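Local coordinates for glucose import ATP-binding protein GlcV (PDB 1OXX), which couples ATP hydrolysis to glucose uptake as the ATP-binding subunit of the GlcSTUV ABC transporter, at residues Ile294-Gly299 against Val340-Asp345. The protein carries 1 engineered substitution. Numbering follows the deposited sequence.
Sequences ILVGKG and VYVRKD
Val296 and Gly297 both face Val340, making a classic beta bulge where strand 294-307 runs antiparallel to strand 337-342 in the C-terminal domain. Val340 turns both its N-H and its carbonyl to the bulge: its O accepts the N-H of Val296 and its N gives a 2.8 Å bond to Gly297 O. Glycine suits the second bulge position because its backbone angles, phi 143° and psi -163°, would jam a CB against the preceding carbonyl. Beyond the bulge, Ile294 and Val342 exchange two backbone hydrogen bonds.

Tyr341 pairs with Leu295, whose side chain lies slantwise across the ring. Its CB sits 3.6 Å from Ile294 O; CG, beside the backbone N (chi1 -74°), starts a ring whose CD2 passes 3.5 Å from Ile294 C. Farther out, CE2 meets Leu295 CG, and Leu295 CD2 lies over one face in a CH-pi contact, 3.7 Å from the centroid. At the tip, OH is hydrogen-bonded to the backbone N of Ile288. With an alanine in place of Tyr341, Leu295 CD2 would probably lose the ring face it rests on and the Ile288 N-H its partner.

On the face of Val340 and Val342, packed against Leu261 and Phe263 of strand 261-263, branched aliphatic side chains fit: Val296 reaches in, its CG1 3.7 Å from Val342 CG2 and its CG2 touching Val340 CG1.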
loop_
_atom_site.group_PDB
_atom_site.type_symbol
_atom_site.label_atom_id
_atom_site.label_comp_id
_atom_site.label_asym_id
_atom_site.label_seq_id
_atom_site.Cartn_x
_atom_site.Cartn_y
_atom_site.Cartn_z
ATOM N N ILE A 294 24.636 12.195 -13.742
ATOM C CA ILE A 294 26.012 12.354 -13.256
ATOM C C ILE A 294 26.695 11.003 -13.104
ATOM O O ILE A 294 26.099 10.005 -12.644
ATOM C CB ILE A 294 26.115 13.113 -11.908
ATOM C CG1 ILE A 294 25.359 12.384 -10.795
ATOM C CG2 ILE A 294 25.695 14.566 -12.074
ATOM C CD1 ILE A 294 25.828 12.764 -9.413
ATOM N N LEU A 295 27.971 10.987 -13.449
ATOM C CA LEU A 295 28.812 9.817 -13.289
ATOM C C LEU A 295 29.151 9.561 -11.836
ATOM O O LEU A 295 29.559 10.491 -11.125
ATOM C CB LEU A 295 30.135 10.067 -14.004
ATOM C CG LEU A 295 30.309 9.571 -15.427
ATOM C CD1 LEU A 295 31.662 10.042 -15.943
ATOM C CD2 LEU A 295 30.228 8.054 -15.488
ATOM N N VAL A 296 28.972 8.324 -11.385
ATOM C CA VAL A 296 29.407 7.955 -10.046
ATOM C C VAL A 296 30.528 6.900 -10.054
ATOM O O VAL A 296 31.114 6.608 -9.024
ATOM C CB VAL A 296 28.235 7.538 -9.124
ATOM C CG1 VAL A 296 27.340 8.736 -8.847
ATOM C CG2 VAL A 296 27.439 6.361 -9.685
ATOM N N GLY A 297 30.850 6.344 -11.219
ATOM C CA GLY A 297 31.980 5.443 -11.309
ATOM C C GLY A 297 31.798 4.275 -12.242
ATOM O O GLY A 297 30.933 4.295 -13.109
ATOM N N LYS A 298 32.652 3.275 -12.076
ATOM C CA LYS A 298 32.649 2.077 -12.901
ATOM C C LYS A 298 31.980 0.919 -12.171
ATOM O O LYS A 298 31.985 0.839 -10.945
ATOM C CB LYS A 298 34.092 1.654 -13.207
ATOM C CG LYS A 298 34.939 2.682 -13.914
ATOM C CD LYS A 298 36.419 2.379 -13.745
ATOM C CE LYS A 298 36.815 1.033 -14.301
ATOM N NZ LYS A 298 38.307 0.846 -14.239
ATOM N N GLY A 299 31.458 -0.012 -12.948
ATOM C CA GLY A 299 30.882 -1.215 -12.388
ATOM C C GLY A 299 31.047 -2.359 -13.357
ATOM O O GLY A 299 31.569 -2.195 -14.447
ATOM N N VAL A 340 28.579 3.979 -14.578
ATOM C CA VAL A 340 27.341 4.101 -13.806
ATOM C C VAL A 340 26.993 5.561 -13.587
ATOM O O VAL A 340 27.803 6.335 -13.080
ATOM C CB VAL A 340 27.470 3.407 -12.447
ATOM C CG1 VAL A 340 26.158 3.465 -11.682
ATOM C CG2 VAL A 340 27.911 1.962 -12.632
ATOM N N TYR A 341 25.800 5.935 -14.032
ATOM C CA TYR A 341 25.291 7.280 -13.899
ATOM C C TYR A 341 24.060 7.226 -13.013
ATOM O O TYR A 341 23.324 6.237 -13.000
ATOM C CB TYR A 341 24.830 7.843 -15.247
ATOM C CG TYR A 341 25.919 8.232 -16.204
ATOM C CD1 TYR A 341 26.500 7.299 -17.059
ATOM C CD2 TYR A 341 26.332 9.547 -16.283
ATOM C CE1 TYR A 341 27.488 7.680 -17.949
ATOM C CE2 TYR A 341 27.334 9.935 -17.154
ATOM C CZ TYR A 341 27.894 9.005 -17.997
ATOM O OH TYR A 341 28.881 9.400 -18.882
ATOM N N VAL A 342 23.829 8.299 -12.270
ATOM C CA VAL A 342 22.595 8.418 -11.507
ATOM C C VAL A 342 22.002 9.811 -11.659
ATOM O O VAL A 342 22.642 10.727 -12.162
ATOM C CB VAL A 342 22.808 8.139 -9.999
ATOM C CG1 VAL A 342 23.410 6.747 -9.751
ATOM C CG2 VAL A 342 23.705 9.215 -9.363
ATOM N N ARG A 343 20.753 9.959 -11.224
ATOM C CA ARG A 343 20.137 11.270 -11.095
ATOM C C ARG A 343 20.594 11.856 -9.763
ATOM O O ARG A 343 20.215 11.366 -8.693
ATOM C CB ARG A 343 18.622 11.138 -11.073
ATOM C CG ARG A 343 18.060 10.530 -12.312
ATOM C CD ARG A 343 18.164 11.433 -13.510
ATOM N NE ARG A 343 17.280 11.028 -14.600
ATOM C CZ ARG A 343 17.400 11.462 -15.830
ATOM N NH1 ARG A 343 18.363 12.319 -16.135
ATOM N NH2 ARG A 343 16.568 11.047 -16.771
ATOM N N LYS A 344 21.408 12.907 -9.812
ATOM C CA LYS A 344 21.964 13.485 -8.591
ATOM C C LYS A 344 20.943 13.849 -7.526
ATOM O O LYS A 344 21.145 13.558 -6.340
ATOM C CB LYS A 344 22.788 14.708 -8.940
ATOM C CG LYS A 344 23.439 15.377 -7.738
ATOM C CD LYS A 344 24.206 16.617 -8.204
ATOM C CE LYS A 344 24.789 17.412 -7.039
ATOM N NZ LYS A 344 26.074 16.842 -6.551
ATOM N N ASP A 345 19.852 14.480 -7.945
ATOM C CA ASP A 345 18.851 14.933 -6.996
ATOM C C ASP A 345 18.009 13.806 -6.448
ATOM O O ASP A 345 17.197 14.035 -5.538
ATOM C CB ASP A 345 17.960 16.033 -7.582
ATOM C CG ASP A 345 17.078 15.553 -8.707
ATOM O OD1 ASP A 345 17.191 14.379 -9.118
ATOM O OD2 ASP A 345 16.224 16.297 -9.248
#